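Local coordinates for protein putative nucleoside-diphosphate-sugar epimerase (Staphylococcus aureus subsp. aureus, PDB 3E48) that is of unknown function but probably binds NAD(P)H through a Rossmann-type domain, as nucleoside-diphosphate-sugar epimerases do, at residues E57-V60 with E61-G65; F80-I83 with P84-E87; K148-L151 with P152-N156; K237-G240 with A241-S245; Q269-L273 with Q274-Q278. One frame throughout, in Å; residues are numbered along the deposited sequence.

Contact 1 (E57-V60 with E61-G65); sequences ESMV and EAFKG
Met59 and Phe63, one helical turn apart, lie side by side and point the same way, and their contact is the dense, buried half of this short stretch. The selenium of Met59 (a selenomethionine) comes 3.7 Å from Phe63 CZ. Seen from the ring centroid it stands obliquely, 44° off the normal, a Met-aromatic contact. The bent Met59 chain, turned at both chi2 and chi3, carries this atom round to the far end of the ring; the long, flexible chain of a methionine suits such a place. Both residues also pack outward on Ala92 of helix 84-96, while strand 68-71 offers Phe71 to Met59 and Val69 to Phe63. This is the last part of helix 56-63, which lies against the parallel part of the Rossmann-type sheet, at strand 68-71. Its closing turns are held by backbone bonds, Glu61 N to Glu57 O at 2.9 Å and Phe63 N to Met59 O at 3.0 Å, with Phe63 N also reaching Val60 O weakly. The exposed side carries the charged residues Glu57, Glu61 and Lys64. There Lys64, extended beyond CG, brings NZ 2.9 Å from Glu61 OE2 on its syn side, a salt bridge for which a long lysine can reach back to the carboxylate. Glu57 OE2 sits 4.5 Å from Glu61 OE2, and the lysine probably eases the repulsion between these two carboxylates.

Contact 2 (F80-I83 with P84-E87); sequences FKRI and PEVE
The start of helix 84-96, directly after a short helical stretch, is where Ile83 meets Pro84 and Arg82 meets Glu85. Proline suits the first turn of a helix because it has no N-H to give and its ring restricts phi. The ring and the Ile83 side chain cross at about a right angle, with Ile83 CB pressed to 3.4 Å from Pro84 CD, a tight fit. Ile83 O then serves the opening turn, accepting Glu87 N at 3.3 Å within the carbonyl plane and, weakly, Val86 N.

Arg82 and Glu85 run side by side in the same direction, their flat ends 24° from parallel. Both have CG anti to the backbone N (chi1 -166° and -163°), which sends the two chains off alongside each other. Yet the carboxylate lies against the arginine's methylene groups, Glu85 OE1 being 3.5 Å from Arg82 CG, while Arg82 NE stays 4.7 Å from that oxygen. Each charged end has its own partner: Arg82 NE bonds Ile76 O and the guanidinium makes a cation-pi contact with Tyr120, while Glu85 OE2 bonds Ser74 OG. Toward the second subunit, Pro84 and Glu87 pack on its Phe80, and Ile83 on its Tyr123. The arrangement is that of a proline at the N-terminal turn of a helix, here one that flanks a Rossmann-type sheet and shares in the dimer interface.

Contact 3 (K148-L151 with P152-N156); sequences KPYL and PELMN
Leu154 lies over one face of the Tyr150 ring, its CG 3.9 Å from the centroid and 21° off the normal, a CH-pi contact. Of its two methyls, CD2 comes nearer, 3.4 Å from Tyr150 CE2. A branched leucine suits this place because its methine and both methyls can spread over the flat ring. Glu153 comes to the ring from the edge instead: its OE1 lies in the ring plane, 3.9 Å from Tyr150 CE1, and the carboxylate is turned 82° against the ring. Tyr150 reaches both because its CG stands anti to the backbone N (chi1 -174°), which leads the ring forward along the helix. Further round, Leu151 CB touches the Met155 methyl CE at 3.6 Å, the selenomethionine chain bending back at chi3.

Behind these side chains stands a proline kink. Pro152 has no N-H for the preceding turn, and its CD is pressed to 3.3 Å from Leu151 CB. Beyond it the helix resumes: Met155 N meets Leu151 O at 2.7 Å, and Leu154 N meets Tyr150 O at 3.2 Å, with Glu153 N adding a weak bond to the latter oxygen. The polar ends of the first shell are fixed from outside, since Tyr233 OH bonds both Tyr150 OH and Glu153 OE2, tying ring and carboxylate to one hydroxyl. Helix 147-157 leans by Leu151 and Leu154 on Leu211 of helix 204-215, Met155 reaches Ser215 at that helix's end, and Tyr150 packs on Ile161, just past the short strand 159-160.

Contact 4 (K237-G240 with A241-S245); sequences KGFG and ALLAS
From Gly238, whose positive phi of 100° suits a residue without a side chain, the backbone turns into helix 239-251, and the Phe239 carbonyl takes Leu243 N at 2.8 Å. This is a helix N-terminus with glycine at the N-cap: Gly238 O receives Leu242 N weakly, at 3.4 Å, and Gly240 O accepts Ala244 N at 3.1 Å. Asp234, a few residues earlier, accepts from Gly238 N and Gly240 N with its OD2, which probably serves part of the capping role a glycine cannot fill. A carboxylate here would probably be favoured by the positive end of the helix dipole.

Among the side chains, Phe239 makes the principal contact. With CG anti to the backbone N (chi1 -169°), its ring swings forward beside the next turn and meets Leu242 and Leu243 obliquely. The approach is loose, 4.0 Å from Phe239 CE1 to Leu242 CD2, and 4.3 Å from Phe239 CE2 to Leu243 CD2. The two leucines thus each give one methyl to the ring, an apolar patch on the first turn of the helix. They then part: Leu242 packs on His77 and Phe115, whereas Leu243, like Ala244, packs on Phe229 of helix 226-231. Ala244 is small enough to fit this buried side, its CB 3.6 Å from Gly240 O. Serine at 245 can fold its short hydroxyl back on the helix: Ser245 OG accepts from His116 N and donates to Leu242 O at 2.7 Å.

Contact 5 (Q269-L273 with Q274-Q278); sequences QPQTL and QSFLQ
Leu277 N bonds Leu273 O at 2.9 Å, and above this backbone link the two leucine side chains cross at a slant, with Leu273 CD1 3.8 Å from Leu277 CG. The same methyl, CD1 of Leu273, sits at the edge of the Phe276 ring, 4.2 Å from CD2. Leu273 and Leu277 face helix 204-215, Leu273 on Leu207 and Ile210, Leu277 on Ala214. The Phe276 ring receives a cation-pi contact from Lys148. Ahead of these residues Thr272 is the N-cap of the short helix 273-277: its OG1 accepts Ser275 N at 3.0 Å, with a fairly straight N-H...O angle of 159°, and also lies 3.2 Å from Ser275 CB. Its chi1 of 66° sets the hydroxyl between the backbone N and the carbonyl carbon, from where it bends over the first turn and stands in for the missing previous one; a short side chain with an acceptor close to the backbone suits the role. Thr272 O is used too, taking Phe276 N at 3.0 Å. On the polar side, Gln271 CG lies 3.7 Å from Ser275 CB, while the Gln271 backbone N is held by Asp176 OD2.

How the contacts relate
All five contacts follow one another along the chain, each within one short continuous stretch. Contacts 1 to 3 lie in the NAD(P)H-binding region, 1 and 2 on helices beside its sheet; their centres are about 17 Å apart, and they touch where Met59 CE comes 3.3 Å from Glu85 O. Contacts 3 and 5, also about 17 Å between centres, are joined by Lys148 packing on Phe276 and Leu277; helix 204-215 lies against both. Contact 4 has its centre about 19 Å from those of contacts 2 and 3. Contacts 1 and 3, about 42 Å between centres, lie on opposite sides of the chain's centre. Thus 1 and 2 belong to the probable nucleotide-binding part, 3 and 5 pack later helices together, and contact 2 alone meets the second subunit.

Contact 1 (E57-V60 with E61-G65)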
loop_
_atom_site.group_PDB
_atom_site.type_symbol
_atom_site.label_atom_id
_atom_site.label_comp_id
_atom_site.label_asym_id
_atom_site.label_seq_id
_atom_site.Cartn_x
_atom_site.Cartn_y
_atom_site.Cartn_z
ATOM N N GLU B 57 -7.136 -20.054 11.668
ATOM C CA GLU B 57 -6.663 -21.143 12.505
ATOM C C GLU B 57 -5.777 -22.135 11.764
ATOM O O GLU B 57 -4.914 -22.780 12.366
ATOM C CB GLU B 57 -7.848 -21.847 13.167
ATOM C CG GLU B 57 -8.504 -20.964 14.214
ATOM C CD GLU B 57 -7.507 -20.486 15.262
ATOM O OE1 GLU B 57 -7.588 -19.307 15.680
ATOM O OE2 GLU B 57 -6.640 -21.293 15.670
ATOM N N SER B 58 -5.981 -22.254 10.456
ATOM C CA SER B 58 -5.162 -23.149 9.651
ATOM C C SER B 58 -3.741 -22.575 9.641
ATOM O O SER B 58 -2.762 -23.315 9.762
ATOM C CB SER B 58 -5.705 -23.243 8.219
ATOM O OG SER B 58 -4.908 -24.104 7.427
HETATM N N MSE B 59 -3.630 -21.255 9.508
HETATM C CA MSE B 59 -2.315 -20.606 9.505
HETATM C C MSE B 59 -1.675 -20.709 10.888
HETATM O O MSE B 59 -0.486 -21.000 11.012
HETATM C CB MSE B 59 -2.437 -19.133 9.084
HETATM C CG MSE B 59 -2.521 -18.908 7.572
HETATM SE SE MSE B 59 -0.803 -18.442 6.723
HETATM C CE MSE B 59 -1.293 -16.698 6.036
ATOM N N VAL B 60 -2.463 -20.464 11.931
ATOM C CA VAL B 60 -1.953 -20.563 13.297
ATOM C C VAL B 60 -1.373 -21.954 13.551
ATOM O O VAL B 60 -0.257 -22.092 14.065
ATOM C CB VAL B 60 -3.066 -20.303 14.340
ATOM C CG1 VAL B 60 -2.554 -20.615 15.738
ATOM C CG2 VAL B 60 -3.519 -18.856 14.259
ATOM N N GLU B 61 -2.128 -22.985 13.185
ATOM C CA GLU B 61 -1.676 -24.359 13.387
ATOM C C GLU B 61 -0.395 -24.666 12.620
ATOM O O GLU B 61 0.538 -25.248 13.167
ATOM C CB GLU B 61 -2.771 -25.345 12.964
ATOM C CG GLU B 61 -3.989 -25.353 13.870
ATOM C CD GLU B 61 -3.632 -25.665 15.314
ATOM O OE1 GLU B 61 -2.885 -26.641 15.540
ATOM O OE2 GLU B 61 -4.106 -24.937 16.215
ATOM N N ALA B 62 -0.354 -24.274 11.354
ATOM C CA ALA B 62 0.808 -24.525 10.512
ATOM C C ALA B 62 2.080 -23.844 11.008
ATOM O O ALA B 62 3.180 -24.345 10.779
ATOM C CB ALA B 62 0.515 -24.082 9.080
ATOM N N PHE B 63 1.929 -22.709 11.682
ATOM C CA PHE B 63 3.073 -21.944 12.176
ATOM C C PHE B 63 3.598 -22.389 13.540
ATOM O O PHE B 63 4.647 -21.916 13.979
ATOM C CB PHE B 63 2.726 -20.447 12.237
ATOM C CG PHE B 63 2.641 -19.764 10.886
ATOM C CD1 PHE B 63 2.745 -20.480 9.693
ATOM C CD2 PHE B 63 2.453 -18.386 10.816
ATOM C CE1 PHE B 63 2.660 -19.828 8.452
ATOM C CE2 PHE B 63 2.366 -17.733 9.588
ATOM C CZ PHE B 63 2.470 -18.455 8.404
ATOM N N LYS B 64 2.876 -23.273 14.223
ATOM C CA LYS B 64 3.338 -23.749 15.528
ATOM C C LYS B 64 4.721 -24.385 15.384
ATOM O O LYS B 64 4.937 -25.234 14.519
ATOM C CB LYS B 64 2.359 -24.773 16.114
ATOM C CG LYS B 64 1.048 -24.164 16.571
ATOM C CD LYS B 64 0.103 -25.222 17.124
ATOM C CE LYS B 64 -1.148 -24.581 17.697
ATOM N NZ LYS B 64 -2.113 -25.593 18.215
ATOM N N GLY B 65 5.660 -23.958 16.220
ATOM C CA GLY B 65 6.999 -24.515 16.158
ATOM C C GLY B 65 7.916 -23.950 15.080
ATOM O O GLY B 65 9.075 -24.349 14.993
#

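Contact 2 (F80-I83 with P84-E87)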
loop_
_atom_site.group_PDB
_atom_site.type_symbol
_atom_site.label_atom_id
_atom_site.label_comp_id
_atom_site.label_asym_id
_atom_site.label_seq_id
_atom_site.Cartn_x
_atom_site.Cartn_y
_atom_site.Cartn_z
ATOM N N PHE B 80 -8.932 -6.461 -2.325
ATOM C CA PHE B 80 -9.766 -6.635 -1.139
ATOM C C PHE B 80 -9.939 -8.098 -0.754
ATOM O O PHE B 80 -10.018 -8.433 0.427
ATOM C CB PHE B 80 -11.148 -6.014 -1.354
ATOM C CG PHE B 80 -11.991 -5.980 -0.109
ATOM C CD1 PHE B 80 -11.720 -5.068 0.907
ATOM C CD2 PHE B 80 -13.047 -6.871 0.057
ATOM C CE1 PHE B 80 -12.489 -5.042 2.069
ATOM C CE2 PHE B 80 -13.823 -6.854 1.216
ATOM C CZ PHE B 80 -13.543 -5.938 2.223
ATOM N N LYS B 81 -10.003 -8.967 -1.755
ATOM C CA LYS B 81 -10.179 -10.388 -1.502
ATOM C C LYS B 81 -8.899 -11.081 -1.050
ATOM O O LYS B 81 -8.960 -12.104 -0.370
ATOM C CB LYS B 81 -10.731 -11.080 -2.749
ATOM C CG LYS B 81 -12.208 -10.801 -3.003
ATOM C CD LYS B 81 -12.730 -11.583 -4.207
ATOM C CE LYS B 81 -12.441 -13.076 -4.075
ATOM N NZ LYS B 81 -13.039 -13.673 -2.845
ATOM N N ARG B 82 -7.743 -10.527 -1.407
ATOM C CA ARG B 82 -6.484 -11.151 -1.017
ATOM C C ARG B 82 -5.971 -10.673 0.350
ATOM O O ARG B 82 -5.282 -11.413 1.043
ATOM C CB ARG B 82 -5.413 -10.918 -2.094
ATOM C CG ARG B 82 -4.189 -11.813 -1.925
ATOM C CD ARG B 82 -3.051 -11.453 -2.868
ATOM N NE ARG B 82 -3.378 -11.633 -4.281
ATOM C CZ ARG B 82 -2.513 -11.438 -5.273
ATOM N NH1 ARG B 82 -1.271 -11.062 -4.999
ATOM N NH2 ARG B 82 -2.883 -11.611 -6.540
ATOM N N ILE B 83 -6.317 -9.448 0.737
ATOM C CA ILE B 83 -5.899 -8.876 2.019
ATOM C C ILE B 83 -5.924 -9.803 3.240
ATOM O O ILE B 83 -4.978 -9.823 4.026
ATOM C CB ILE B 83 -6.757 -7.628 2.370
ATOM C CG1 ILE B 83 -6.488 -6.524 1.359
ATOM C CG2 ILE B 83 -6.448 -7.150 3.782
ATOM C CD1 ILE B 83 -5.031 -6.154 1.248
ATOM N N PRO B 84 -7.011 -10.565 3.433
ATOM C CA PRO B 84 -7.084 -11.464 4.593
ATOM C C PRO B 84 -5.849 -12.354 4.737
ATOM O O PRO B 84 -5.477 -12.764 5.834
ATOM C CB PRO B 84 -8.359 -12.257 4.323
ATOM C CG PRO B 84 -9.234 -11.222 3.647
ATOM C CD PRO B 84 -8.268 -10.605 2.660
ATOM N N GLU B 85 -5.223 -12.623 3.603
ATOM C CA GLU B 85 -4.018 -13.430 3.502
ATOM C C GLU B 85 -2.918 -12.926 4.435
ATOM O O GLU B 85 -2.369 -13.675 5.259
ATOM C CB GLU B 85 -3.540 -13.320 2.073
ATOM C CG GLU B 85 -2.581 -14.319 1.606
ATOM C CD GLU B 85 -2.443 -14.211 0.119
ATOM O OE1 GLU B 85 -1.572 -13.451 -0.361
ATOM O OE2 GLU B 85 -3.248 -14.866 -0.562
ATOM N N VAL B 86 -2.591 -11.648 4.282
ATOM C CA VAL B 86 -1.541 -11.026 5.079
ATOM C C VAL B 86 -1.997 -10.818 6.513
ATOM O O VAL B 86 -1.189 -10.886 7.432
ATOM C CB VAL B 86 -1.096 -9.665 4.472
ATOM C CG1 VAL B 86 -2.244 -8.671 4.491
ATOM C CG2 VAL B 86 0.101 -9.124 5.244
ATOM N N GLU B 87 -3.286 -10.556 6.708
ATOM C CA GLU B 87 -3.791 -10.386 8.061
ATOM C C GLU B 87 -3.572 -11.704 8.793
ATOM O O GLU B 87 -3.123 -11.714 9.933
ATOM C CB GLU B 87 -5.287 -10.053 8.063
ATOM C CG GLU B 87 -5.641 -8.612 7.694
ATOM C CD GLU B 87 -5.193 -7.597 8.729
ATOM O OE1 GLU B 87 -5.178 -7.926 9.932
ATOM O OE2 GLU B 87 -4.876 -6.452 8.348
#

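Contact 3 (K148-L151 with P152-N156)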
loop_
_atom_site.group_PDB
_atom_site.type_symbol
_atom_site.label_atom_id
_atom_site.label_comp_id
_atom_site.label_asym_id
_atom_site.label_seq_id
_atom_site.Cartn_x
_atom_site.Cartn_y
_atom_site.Cartn_z
ATOM N N LYS B 148 7.730 -18.102 -22.609
ATOM C CA LYS B 148 7.925 -19.323 -23.389
ATOM C C LYS B 148 6.628 -19.927 -23.927
ATOM O O LYS B 148 6.497 -20.145 -25.132
ATOM C CB LYS B 148 8.696 -20.368 -22.574
ATOM C CG LYS B 148 10.170 -20.051 -22.403
ATOM C CD LYS B 148 10.914 -21.210 -21.748
ATOM C CE LYS B 148 12.416 -20.959 -21.725
ATOM N NZ LYS B 148 13.177 -22.089 -21.120
ATOM N N PRO B 149 5.653 -20.212 -23.048
ATOM C CA PRO B 149 4.388 -20.793 -23.519
ATOM C C PRO B 149 3.565 -19.828 -24.368
ATOM O O PRO B 149 2.642 -20.234 -25.078
ATOM C CB PRO B 149 3.665 -21.154 -22.223
ATOM C CG PRO B 149 4.790 -21.392 -21.259
ATOM C CD PRO B 149 5.730 -20.265 -21.578
ATOM N N TYR B 150 3.907 -18.547 -24.295
ATOM C CA TYR B 150 3.183 -17.520 -25.031
ATOM C C TYR B 150 3.704 -17.342 -26.456
ATOM O O TYR B 150 2.975 -16.891 -27.339
ATOM C CB TYR B 150 3.269 -16.206 -24.248
ATOM C CG TYR B 150 2.445 -15.058 -24.789
ATOM C CD1 TYR B 150 1.147 -15.256 -25.265
ATOM C CD2 TYR B 150 2.946 -13.760 -24.762
ATOM C CE1 TYR B 150 0.370 -14.179 -25.699
ATOM C CE2 TYR B 150 2.181 -12.682 -25.186
ATOM C CZ TYR B 150 0.899 -12.893 -25.654
ATOM O OH TYR B 150 0.152 -11.815 -26.068
ATOM N N LEU B 151 4.962 -17.712 -26.679
ATOM C CA LEU B 151 5.574 -17.587 -27.998
ATOM C C LEU B 151 4.687 -18.070 -29.146
ATOM O O LEU B 151 4.550 -17.381 -30.157
ATOM C CB LEU B 151 6.912 -18.335 -28.041
ATOM C CG LEU B 151 8.152 -17.523 -27.672
ATOM C CD1 LEU B 151 9.378 -18.425 -27.688
ATOM C CD2 LEU B 151 8.324 -16.379 -28.663
ATOM N N PRO B 152 4.079 -19.262 -29.009
ATOM C CA PRO B 152 3.214 -19.785 -30.071
ATOM C C PRO B 152 2.188 -18.767 -30.569
ATOM O O PRO B 152 2.009 -18.595 -31.775
ATOM C CB PRO B 152 2.562 -20.999 -29.414
ATOM C CG PRO B 152 3.656 -21.501 -28.520
ATOM C CD PRO B 152 4.174 -20.223 -27.895
ATOM N N GLU B 153 1.523 -18.086 -29.640
ATOM C CA GLU B 153 0.518 -17.097 -30.015
ATOM C C GLU B 153 1.178 -15.878 -30.652
ATOM O O GLU B 153 0.689 -15.348 -31.652
ATOM C CB GLU B 153 -0.295 -16.668 -28.789
ATOM C CG GLU B 153 -1.636 -16.037 -29.134
ATOM C CD GLU B 153 -2.432 -15.636 -27.905
ATOM O OE1 GLU B 153 -2.524 -16.453 -26.959
ATOM O OE2 GLU B 153 -2.976 -14.509 -27.890
ATOM N N LEU B 154 2.291 -15.436 -30.073
ATOM C CA LEU B 154 3.012 -14.282 -30.600
ATOM C C LEU B 154 3.477 -14.537 -32.027
ATOM O O LEU B 154 3.437 -13.647 -32.877
ATOM C CB LEU B 154 4.218 -13.957 -29.718
ATOM C CG LEU B 154 3.911 -13.417 -28.319
ATOM C CD1 LEU B 154 5.213 -13.202 -27.572
ATOM C CD2 LEU B 154 3.127 -12.109 -28.424
HETATM N N MSE B 155 3.921 -15.760 -32.286
HETATM C CA MSE B 155 4.390 -16.125 -33.613
HETATM C C MSE B 155 3.237 -16.093 -34.607
HETATM O O MSE B 155 3.407 -15.690 -35.758
HETATM C CB MSE B 155 5.018 -17.515 -33.573
HETATM C CG MSE B 155 6.185 -17.607 -32.606
HETATM SE SE MSE B 155 7.061 -19.301 -32.671
HETATM C CE MSE B 155 6.348 -20.104 -31.075
ATOM N N ASN B 156 2.064 -16.518 -34.152
ATOM C CA ASN B 156 0.874 -16.530 -34.991
ATOM C C ASN B 156 0.489 -15.119 -35.426
ATOM O O ASN B 156 0.249 -14.871 -36.608
ATOM C CB ASN B 156 -0.290 -17.174 -34.238
ATOM C CG ASN B 156 -1.607 -17.026 -34.970
ATOM O OD1 ASN B 156 -1.704 -17.320 -36.163
ATOM N ND2 ASN B 156 -2.632 -16.574 -34.259
#

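Contact 4 (K237-G240 with A241-S245)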
loop_
_atom_site.group_PDB
_atom_site.type_symbol
_atom_site.label_atom_id
_atom_site.label_comp_id
_atom_site.label_asym_id
_atom_site.label_seq_id
_atom_site.Cartn_x
_atom_site.Cartn_y
_atom_site.Cartn_z
ATOM N N LYS B 237 -12.743 -14.272 -15.059
ATOM C CA LYS B 237 -13.360 -12.951 -15.078
ATOM C C LYS B 237 -12.629 -11.971 -14.165
ATOM O O LYS B 237 -12.388 -12.256 -12.991
ATOM C CB LYS B 237 -14.831 -13.048 -14.660
ATOM C CG LYS B 237 -15.673 -13.938 -15.565
ATOM C CD LYS B 237 -17.136 -13.956 -15.143
ATOM C CE LYS B 237 -17.784 -12.585 -15.300
ATOM N NZ LYS B 237 -19.232 -12.613 -14.948
ATOM N N GLY B 238 -12.279 -10.814 -14.719
ATOM C CA GLY B 238 -11.581 -9.799 -13.952
ATOM C C GLY B 238 -10.087 -9.788 -14.206
ATOM O O GLY B 238 -9.425 -8.758 -14.059
ATOM N N PHE B 239 -9.550 -10.937 -14.601
ATOM C CA PHE B 239 -8.124 -11.055 -14.865
ATOM C C PHE B 239 -7.691 -10.208 -16.060
ATOM O O PHE B 239 -6.573 -9.697 -16.091
ATOM C CB PHE B 239 -7.759 -12.518 -15.113
ATOM C CG PHE B 239 -6.283 -12.775 -15.126
ATOM C CD1 PHE B 239 -5.534 -12.649 -13.960
ATOM C CD2 PHE B 239 -5.639 -13.133 -16.305
ATOM C CE1 PHE B 239 -4.162 -12.879 -13.967
ATOM C CE2 PHE B 239 -4.269 -13.364 -16.326
ATOM C CZ PHE B 239 -3.528 -13.236 -15.152
ATOM N N GLY B 240 -8.581 -10.067 -17.038
ATOM C CA GLY B 240 -8.267 -9.286 -18.221
ATOM C C GLY B 240 -7.809 -7.872 -17.917
ATOM O O GLY B 240 -6.727 -7.455 -18.338
ATOM N N ALA B 241 -8.629 -7.128 -17.184
ATOM C CA ALA B 241 -8.292 -5.752 -16.839
ATOM C C ALA B 241 -7.078 -5.701 -15.917
ATOM O O ALA B 241 -6.318 -4.733 -15.934
ATOM C CB ALA B 241 -9.485 -5.069 -16.176
ATOM N N LEU B 242 -6.899 -6.744 -15.111
ATOM C CA LEU B 242 -5.769 -6.802 -14.190
ATOM C C LEU B 242 -4.458 -6.949 -14.956
ATOM O O LEU B 242 -3.472 -6.277 -14.655
ATOM C CB LEU B 242 -5.943 -7.968 -13.207
ATOM C CG LEU B 242 -4.819 -8.259 -12.202
ATOM C CD1 LEU B 242 -5.388 -8.966 -10.983
ATOM C CD2 LEU B 242 -3.735 -9.109 -12.859
ATOM N N LEU B 243 -4.445 -7.832 -15.949
ATOM C CA LEU B 243 -3.240 -8.036 -16.738
ATOM C C LEU B 243 -2.925 -6.763 -17.520
ATOM O O LEU B 243 -1.769 -6.348 -17.615
ATOM C CB LEU B 243 -3.433 -9.205 -17.702
ATOM C CG LEU B 243 -2.166 -9.731 -18.380
ATOM C CD1 LEU B 243 -1.196 -10.269 -17.329
ATOM C CD2 LEU B 243 -2.543 -10.822 -19.360
ATOM N N ALA B 244 -3.958 -6.142 -18.079
ATOM C CA ALA B 244 -3.772 -4.914 -18.839
ATOM C C ALA B 244 -3.194 -3.818 -17.943
ATOM O O ALA B 244 -2.293 -3.090 -18.353
ATOM C CB ALA B 244 -5.104 -4.457 -19.439
ATOM N N SER B 245 -3.699 -3.717 -16.717
ATOM C CA SER B 245 -3.225 -2.691 -15.789
ATOM C C SER B 245 -1.746 -2.876 -15.467
ATOM O O SER B 245 -1.040 -1.913 -15.150
ATOM C CB SER B 245 -4.047 -2.704 -14.489
ATOM O OG SER B 245 -3.687 -3.777 -13.634
#

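Contact 5 (Q269-L273 with Q274-Q278)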
loop_
_atom_site.group_PDB
_atom_site.type_symbol
_atom_site.label_atom_id
_atom_site.label_comp_id
_atom_site.label_asym_id
_atom_site.label_seq_id
_atom_site.Cartn_x
_atom_site.Cartn_y
_atom_site.Cartn_z
ATOM N N GLN B 269 25.533 -13.035 -12.196
ATOM C CA GLN B 269 24.717 -12.189 -13.057
ATOM C C GLN B 269 23.386 -12.884 -13.325
ATOM O O GLN B 269 23.340 -14.104 -13.472
ATOM C CB GLN B 269 25.433 -11.954 -14.390
ATOM C CG GLN B 269 26.750 -11.193 -14.292
ATOM C CD GLN B 269 26.550 -9.727 -13.972
ATOM O OE1 GLN B 269 25.784 -9.036 -14.643
ATOM N NE2 GLN B 269 27.247 -9.240 -12.955
ATOM N N PRO B 270 22.284 -12.123 -13.374
ATOM C CA PRO B 270 20.991 -12.760 -13.642
ATOM C C PRO B 270 20.969 -13.274 -15.077
ATOM O O PRO B 270 21.690 -12.760 -15.930
ATOM C CB PRO B 270 19.991 -11.626 -13.409
ATOM C CG PRO B 270 20.779 -10.398 -13.743
ATOM C CD PRO B 270 22.115 -10.688 -13.093
ATOM N N GLN B 271 20.158 -14.293 -15.339
ATOM C CA GLN B 271 20.066 -14.849 -16.678
ATOM C C GLN B 271 19.275 -13.925 -17.599
ATOM O O GLN B 271 18.196 -13.453 -17.240
ATOM C CB GLN B 271 19.400 -16.224 -16.643
ATOM C CG GLN B 271 19.453 -16.940 -17.979
ATOM C CD GLN B 271 18.835 -18.322 -17.936
ATOM O OE1 GLN B 271 19.098 -19.158 -18.805
ATOM N NE2 GLN B 271 18.002 -18.570 -16.932
ATOM N N THR B 272 19.820 -13.666 -18.783
ATOM C CA THR B 272 19.169 -12.808 -19.770
ATOM C C THR B 272 18.006 -13.547 -20.411
ATOM O O THR B 272 17.929 -14.776 -20.344
ATOM C CB THR B 272 20.132 -12.438 -20.903
ATOM O OG1 THR B 272 20.472 -13.627 -21.633
ATOM C CG2 THR B 272 21.394 -11.806 -20.351
ATOM N N LEU B 273 17.104 -12.808 -21.047
ATOM C CA LEU B 273 15.973 -13.448 -21.710
ATOM C C LEU B 273 16.470 -14.332 -22.858
ATOM O O LEU B 273 15.981 -15.448 -23.052
ATOM C CB LEU B 273 14.993 -12.399 -22.246
ATOM C CG LEU B 273 13.796 -12.926 -23.046
ATOM C CD1 LEU B 273 13.019 -13.953 -22.230
ATOM C CD2 LEU B 273 12.895 -11.761 -23.415
ATOM N N GLN B 274 17.446 -13.829 -23.608
ATOM C CA GLN B 274 18.017 -14.567 -24.736
ATOM C C GLN B 274 18.510 -15.938 -24.275
ATOM O O GLN B 274 18.232 -16.962 -24.903
ATOM C CB GLN B 274 19.196 -13.798 -25.344
ATOM C CG GLN B 274 18.917 -12.350 -25.736
ATOM C CD GLN B 274 19.158 -11.365 -24.598
ATOM O OE1 GLN B 274 18.386 -11.296 -23.641
ATOM N NE2 GLN B 274 20.242 -10.599 -24.703
ATOM N N SER B 275 19.252 -15.939 -23.175
ATOM C CA SER B 275 19.797 -17.161 -22.602
ATOM C C SER B 275 18.686 -18.085 -22.113
ATOM O O SER B 275 18.735 -19.300 -22.314
ATOM C CB SER B 275 20.725 -16.815 -21.437
ATOM O OG SER B 275 21.182 -17.981 -20.780
ATOM N N PHE B 276 17.684 -17.498 -21.466
ATOM C CA PHE B 276 16.559 -18.253 -20.939
ATOM C C PHE B 276 15.813 -18.991 -22.042
ATOM O O PHE B 276 15.467 -20.163 -21.894
ATOM C CB PHE B 276 15.605 -17.309 -20.202
ATOM C CG PHE B 276 14.374 -17.983 -19.669
ATOM C CD1 PHE B 276 14.473 -18.996 -18.723
ATOM C CD2 PHE B 276 13.113 -17.606 -20.120
ATOM C CE1 PHE B 276 13.333 -19.625 -18.229
ATOM C CE2 PHE B 276 11.966 -18.228 -19.632
ATOM C CZ PHE B 276 12.077 -19.240 -18.685
ATOM N N LEU B 277 15.569 -18.302 -23.150
ATOM C CA LEU B 277 14.865 -18.903 -24.274
ATOM C C LEU B 277 15.741 -19.926 -24.996
ATOM O O LEU B 277 15.236 -20.902 -25.547
ATOM C CB LEU B 277 14.423 -17.815 -25.254
ATOM C CG LEU B 277 13.440 -16.772 -24.710
ATOM C CD1 LEU B 277 13.164 -15.745 -25.791
ATOM C CD2 LEU B 277 12.151 -17.441 -24.258
ATOM N N GLN B 278 17.052 -19.696 -24.982
ATOM C CA GLN B 278 18.003 -20.591 -25.640
ATOM C C GLN B 278 18.180 -21.888 -24.851
ATOM O O GLN B 278 18.842 -22.821 -25.314
ATOM C CB GLN B 278 19.361 -19.890 -25.787
ATOM C CG GLN B 278 20.393 -20.666 -26.598
ATOM C CD GLN B 278 21.776 -20.036 -26.543
ATOM O OE1 GLN B 278 22.706 -20.489 -27.216
ATOM N NE2 GLN B 278 21.920 -18.992 -25.734
#